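Local coordinates for protein alkaline phosphatase D (Bacillus subtilis, PDB 2YEQ) that hydrolyses phosphate esters, acting as a phosphodiesterase with iron and calcium in its active site, at residues 135-140 / 467-472; 437-442 / 490-495. All blocks are in the same frame, centred on the assembly; numbering follows the deposited sequence.

Interaction 1 of 2, residues 135-140 / 467-472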
loop_
_atom_site.group_PDB
_atom_site.type_symbol
_atom_site.label_atom_id
_atom_site.label_comp_id
_atom_site.label_asym_id
_atom_site.label_seq_id
_atom_site.Cartn_x
_atom_site.Cartn_y
_atom_site.Cartn_z
ATOM N N TYR A 135 -8.883 -5.346 8.755
ATOM C CA TYR A 135 -8.476 -6.583 8.106
ATOM C C TYR A 135 -9.365 -7.785 8.472
ATOM O O TYR A 135 -9.497 -8.720 7.684
ATOM C CB TYR A 135 -7.016 -6.906 8.404
ATOM C CG TYR A 135 -6.014 -6.083 7.621
ATOM C CD1 TYR A 135 -6.045 -6.072 6.239
ATOM C CD2 TYR A 135 -5.042 -5.321 8.264
ATOM C CE1 TYR A 135 -5.143 -5.336 5.501
ATOM C CE2 TYR A 135 -4.106 -4.572 7.527
ATOM C CZ TYR A 135 -4.159 -4.581 6.149
ATOM O OH TYR A 135 -3.274 -3.875 5.366
ATOM N N LYS A 136 -9.947 -7.767 9.654
ATOM C CA LYS A 136 -10.964 -8.770 10.022
ATOM C C LYS A 136 -12.094 -8.696 9.015
ATOM O O LYS A 136 -12.481 -9.706 8.440
ATOM C CB LYS A 136 -11.502 -8.513 11.422
ATOM C CG LYS A 136 -12.372 -9.659 11.944
ATOM C CD LYS A 136 -12.910 -9.341 13.317
ATOM C CE LYS A 136 -13.685 -10.520 13.909
ATOM N NZ LYS A 136 -12.792 -11.511 14.571
ATOM N N HIS A 137 -12.595 -7.483 8.769
ATOM C CA HIS A 137 -13.622 -7.274 7.742
ATOM C C HIS A 137 -13.152 -7.591 6.326
ATOM O O HIS A 137 -13.902 -8.202 5.544
ATOM C CB HIS A 137 -14.179 -5.846 7.809
ATOM C CG HIS A 137 -14.886 -5.537 9.092
ATOM N ND1 HIS A 137 -16.019 -6.217 9.504
ATOM C CD2 HIS A 137 -14.617 -4.631 10.062
ATOM C CE1 HIS A 137 -16.429 -5.720 10.658
ATOM N NE2 HIS A 137 -15.594 -4.759 11.024
ATOM N N MET A 138 -11.919 -7.210 5.971
ATOM C CA MET A 138 -11.459 -7.451 4.634
ATOM C C MET A 138 -11.398 -8.935 4.329
ATOM O O MET A 138 -11.689 -9.347 3.207
ATOM C CB MET A 138 -10.073 -6.841 4.396
ATOM C CG MET A 138 -9.651 -6.836 2.954
ATOM S SD MET A 138 -7.925 -6.349 2.704
ATOM C CE MET A 138 -8.086 -4.651 3.204
ATOM N N ALA A 139 -10.995 -9.727 5.324
ATOM C CA ALA A 139 -10.830 -11.178 5.156
ATOM C C ALA A 139 -12.165 -11.867 4.809
ATOM O O ALA A 139 -12.162 -12.983 4.344
ATOM C CB ALA A 139 -10.227 -11.800 6.416
ATOM N N LYS A 140 -13.282 -11.199 5.067
ATOM C CA LYS A 140 -14.616 -11.737 4.724
ATOM C C LYS A 140 -15.117 -11.284 3.341
ATOM O O LYS A 140 -16.194 -11.707 2.908
ATOM C CB LYS A 140 -15.615 -11.331 5.803
ATOM C CG LYS A 140 -15.292 -11.922 7.183
ATOM C CD LYS A 140 -16.070 -11.223 8.269
ATOM C CE LYS A 140 -16.285 -12.104 9.504
ATOM N NZ LYS A 140 -16.579 -11.267 10.713
ATOM N N ALA A 467 -15.298 -2.700 15.918
ATOM C CA ALA A 467 -16.155 -1.812 15.127
ATOM C C ALA A 467 -16.759 -2.521 13.921
ATOM O O ALA A 467 -16.133 -3.351 13.282
ATOM C CB ALA A 467 -15.388 -0.541 14.653
ATOM N N ALA A 468 -17.998 -2.160 13.614
ATOM C CA ALA A 468 -18.695 -2.643 12.432
ATOM C C ALA A 468 -18.161 -1.864 11.213
ATOM O O ALA A 468 -17.702 -0.745 11.360
ATOM C CB ALA A 468 -20.228 -2.414 12.596
ATOM N N ILE A 469 -18.209 -2.466 10.032
ATOM C CA ILE A 469 -17.803 -1.793 8.797
ATOM C C ILE A 469 -19.046 -1.457 7.946
ATOM O O ILE A 469 -20.037 -2.182 7.990
ATOM C CB ILE A 469 -16.807 -2.645 8.005
ATOM C CG1 ILE A 469 -16.018 -1.771 7.013
ATOM C CG2 ILE A 469 -17.506 -3.803 7.290
ATOM C CD1 ILE A 469 -14.681 -2.376 6.620
ATOM N N SER A 470 -19.014 -0.336 7.229
ATOM C CA SER A 470 -20.088 0.037 6.287
ATOM C C SER A 470 -19.473 0.690 5.075
ATOM O O SER A 470 -18.357 1.214 5.135
ATOM C CB SER A 470 -21.043 1.063 6.890
ATOM O OG SER A 470 -21.242 0.853 8.259
ATOM N N THR A 471 -20.212 0.675 3.981
ATOM C CA THR A 471 -19.842 1.436 2.807
ATOM C C THR A 471 -20.305 2.885 3.042
ATOM O O THR A 471 -21.508 3.171 3.074
ATOM C CB THR A 471 -20.420 0.803 1.560
ATOM O OG1 THR A 471 -19.899 -0.537 1.439
ATOM C CG2 THR A 471 -20.072 1.599 0.295
ATOM N N ARG A 472 -19.350 3.781 3.293
ATOM C CA ARG A 472 -19.646 5.200 3.494
ATOM C C ARG A 472 -20.189 5.814 2.215
ATOM O O ARG A 472 -21.073 6.676 2.227
ATOM C CB ARG A 472 -18.380 5.994 3.919
ATOM C CG ARG A 472 -18.579 7.520 3.978
ATOM C CD ARG A 472 -19.526 7.850 5.061
ATOM N NE ARG A 472 -19.863 9.255 5.212
ATOM C CZ ARG A 472 -20.703 9.938 4.435
ATOM N NH1 ARG A 472 -21.270 9.384 3.365
ATOM N NH2 ARG A 472 -20.966 11.198 4.723
#

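Interaction 2 of 2, residues 437-442 / 490-495. With EDO (1,2-ethanediol), chain N.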
loop_
_atom_site.group_PDB
_atom_site.type_symbol
_atom_site.label_atom_id
_atom_site.label_comp_id
_atom_site.label_asym_id
_atom_site.label_seq_id
_atom_site.Cartn_x
_atom_site.Cartn_y
_atom_site.Cartn_z
ATOM N N ASN A 437 -13.711 11.749 3.375
ATOM C CA ASN A 437 -14.104 11.097 4.614
ATOM C C ASN A 437 -12.877 10.789 5.488
ATOM O O ASN A 437 -11.804 10.528 4.957
ATOM C CB ASN A 437 -14.842 9.798 4.290
ATOM C CG ASN A 437 -15.467 9.179 5.501
ATOM O OD1 ASN A 437 -16.443 9.710 6.084
ATOM N ND2 ASN A 437 -14.923 8.069 5.912
ATOM N N ASP A 438 -13.024 10.804 6.810
ATOM C CA ASP A 438 -11.848 10.605 7.702
ATOM C C ASP A 438 -12.028 9.490 8.741
ATOM O O ASP A 438 -11.562 9.613 9.856
ATOM C CB ASP A 438 -11.491 11.920 8.398
ATOM C CG ASP A 438 -10.125 11.896 9.055
ATOM O OD1 ASP A 438 -9.251 11.118 8.607
ATOM O OD2 ASP A 438 -9.965 12.647 10.041
ATOM N N TYR A 439 -12.703 8.408 8.351
ATOM C CA TYR A 439 -12.764 7.181 9.150
ATOM C C TYR A 439 -11.783 6.170 8.577
ATOM O O TYR A 439 -11.502 6.177 7.393
ATOM C CB TYR A 439 -14.164 6.569 9.098
ATOM C CG TYR A 439 -15.251 7.400 9.769
ATOM C CD1 TYR A 439 -15.117 7.830 11.060
ATOM C CD2 TYR A 439 -16.434 7.717 9.084
ATOM C CE1 TYR A 439 -16.106 8.577 11.665
ATOM C CE2 TYR A 439 -17.426 8.459 9.677
ATOM C CZ TYR A 439 -17.260 8.875 10.957
ATOM O OH TYR A 439 -18.242 9.616 11.559
ATOM N N ARG A 440 -11.318 5.256 9.423
ATOM C CA ARG A 440 -10.396 4.206 8.996
ATOM C C ARG A 440 -11.118 3.110 8.223
ATOM O O ARG A 440 -12.342 2.927 8.343
ATOM C CB ARG A 440 -9.669 3.619 10.202
ATOM C CG ARG A 440 -9.072 4.640 11.172
ATOM C CD ARG A 440 -7.819 5.301 10.601
ATOM N NE ARG A 440 -8.093 6.273 9.535
ATOM C CZ ARG A 440 -8.707 7.440 9.677
ATOM N NH1 ARG A 440 -9.167 7.839 10.851
ATOM N NH2 ARG A 440 -8.855 8.228 8.613
ATOM N N GLY A 441 -10.363 2.378 7.427
ATOM C CA GLY A 441 -10.896 1.298 6.623
ATOM C C GLY A 441 -10.023 1.043 5.408
ATOM O O GLY A 441 -8.783 1.087 5.475
ATOM N N TYR A 442 -10.682 0.797 4.288
ATOM C CA TYR A 442 -10.031 0.424 3.045
ATOM C C TYR A 442 -11.021 0.639 1.912
ATOM O O TYR A 442 -12.144 1.058 2.151
ATOM C CB TYR A 442 -9.565 -1.042 3.064
ATOM C CG TYR A 442 -10.665 -2.069 3.278
ATOM C CD1 TYR A 442 -11.382 -2.608 2.205
ATOM C CD2 TYR A 442 -10.973 -2.502 4.546
ATOM C CE1 TYR A 442 -12.390 -3.551 2.413
ATOM C CE2 TYR A 442 -11.957 -3.428 4.775
ATOM C CZ TYR A 442 -12.678 -3.940 3.714
ATOM O OH TYR A 442 -13.643 -4.878 3.982
ATOM N N THR A 490 -23.933 6.775 3.033
ATOM C CA THR A 490 -24.530 6.345 4.305
ATOM C C THR A 490 -23.776 6.957 5.468
ATOM O O THR A 490 -22.545 6.984 5.482
ATOM C CB THR A 490 -24.492 4.818 4.457
ATOM O OG1 THR A 490 -25.102 4.227 3.306
ATOM C CG2 THR A 490 -25.196 4.362 5.715
ATOM N N THR A 491 -24.514 7.428 6.456
ATOM C CA THR A 491 -23.915 7.984 7.641
ATOM C C THR A 491 -23.432 6.825 8.523
ATOM O O THR A 491 -24.052 5.763 8.553
ATOM C CB THR A 491 -24.901 8.890 8.370
ATOM O OG1 THR A 491 -26.031 8.131 8.751
ATOM C CG2 THR A 491 -25.383 9.989 7.460
ATOM N N ILE A 492 -22.306 7.023 9.208
ATOM C CA ILE A 492 -21.670 5.962 9.972
ATOM C C ILE A 492 -22.113 6.070 11.419
ATOM O O ILE A 492 -21.878 7.057 12.087
ATOM C CB ILE A 492 -20.107 6.014 9.859
ATOM C CG1 ILE A 492 -19.690 5.918 8.392
ATOM C CG2 ILE A 492 -19.443 4.887 10.675
ATOM C CD1 ILE A 492 -20.138 4.653 7.653
ATOM N N GLN A 493 -22.753 5.024 11.897
ATOM C CA GLN A 493 -23.202 4.965 13.269
ATOM C C GLN A 493 -22.046 4.869 14.249
ATOM O O GLN A 493 -21.164 4.000 14.120
ATOM C CB GLN A 493 -24.107 3.742 13.462
ATOM C CG GLN A 493 -25.466 4.111 13.935
ATOM C CD GLN A 493 -26.404 2.929 13.951
ATOM O OE1 GLN A 493 -26.804 2.417 12.899
ATOM N NE2 GLN A 493 -26.742 2.470 15.146
ATOM N N GLY A 494 -22.082 5.740 15.242
ATOM C CA GLY A 494 -21.113 5.717 16.323
ATOM C C GLY A 494 -19.844 6.505 16.026
ATOM O O GLY A 494 -18.952 6.551 16.867
ATOM N N GLY A 495 -19.754 7.108 14.838
ATOM C CA GLY A 495 -18.573 7.878 14.458
ATOM C C GLY A 495 -18.698 9.352 14.813
ATOM O O GLY A 495 -19.785 9.926 14.703
HETATM C C1 EDO N . -20.995 9.817 11.359
HETATM O O1 EDO N . -21.959 9.638 12.414
HETATM C C2 EDO N . -21.578 10.343 10.050
HETATM O O2 EDO N . -21.121 9.551 8.949
#

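Interaction 1 of 2, residues 135-140 / 467-472
His-137 and Ile-469 form the packed heart of this contact. The branch carbon CB of Ile-469 sits over the middle of the imidazole, 3.7 Å from the ring centroid. It lies only 14° off the ring normal, so this is a CH-pi contact over a face. CG2 of Ile-469 continues across the same ring and meets ND1 of His-137 at 3.6 Å. CG1 stands anti to the backbone N of Ile-469 (chi1 -160°), and with the chain extended beyond it CD1 reaches the root of the histidine. There Ile-469 CD1 is 3.7 Å from His-137 CB. The ring edge does a different job. NE2 of His-137 donates a hydrogen bond to the carbonyl O of Ala-467 at 2.7 Å, and the bond is nearly straight at 168°. The acceptor lies in the ring plane, and the donor lies in the carbonyl plane. Bond and isoleucine together probably fix the rotation of the imidazole.

Helix 133-138 belongs to a beta-alpha-beta crossover between the parallel neighbours 117-122 and 145-148. These strands are part of the large mixed sheet of this calcineurin-like phosphatase. Residues 467-469 are loop and lead into strand 470-477 of the same sheet. The contact joins the crossover helix to this loop, and both pack on strands 440-448 and 451-459. Tyr-442 of the first touches both His-137 and Ile-469, and Met-459 of the second touches His-137.

The packing thins toward the solvent. Ala-468 is exposed and its CB points away from the helix. Its backbone C still approaches His-137 NE2 to 3.9 Å, obliquely to the ring. Lys-136 and Lys-140, either side of His-137 in sequence, are exposed as well.

Interaction 2 of 2, residues 437-442 / 490-495
Ile-492 and Gly-495, the first and last residues of a type II beta turn, close on the ring of Tyr-439, near strand 440-448. Ile-492 comes first. Its CB is 3.6 Å from Tyr-439 CE2. With CG1 anti to the carbonyl carbon (chi1 -58°), that branch runs alongside CE2 and CD2 of the ring. CG2 stands over one ring face, offset toward the rim. The Ile-492 backbone grips a 1,2-ethanediol, probably from the crystallisation liquor. N donates to O2 of the diol at 2.8 Å, and the carbonyl O of Ile-492 accepts from its O1 at 2.6 Å. Gln-493 points away, and Gly-494 takes the positive-phi position of the turn. Gly-495 then passes obliquely beside the ring, with its CA 3.8 Å from Tyr-439 CE1. A side chain on Gly-495 would run into the phenol oxygen. Putting an alanine in place of Tyr-439 would probably open a gap beside Ile-492 and Gly-495 and take a hydrogen-bond partner from Val-496. That bond joins Tyr-439 OH to the carbonyl O of Val-496, and the same OH lies 3.3 Å from Gly-495 C.

Overall arrangement
Interactions 1 and 2 lie on the same large mixed sheet, with centres 11 Å apart, and their segments alternate along the chain. Tyr-442 links them by packing: its CE2 is 3.5 Å from Ile-469 CD1. Farther along strand 470-477, Arg-472 O and Thr-490 N are 3.0 Å apart, a probable hydrogen bond. Asp-418 is a further shared neighbour, pairing with Arg-472 NE and binding the ethanediol of interaction 2. None of the four segments supplies a ligand to the iron and calcium. Their ties to that site are indirect: Tyr-135 OH bonds Gln-125, next to the iron ligand Cys-124, and the backbone of Asn-437 hydrogen-bonds to that of Ser-384, near the iron ligand His-382.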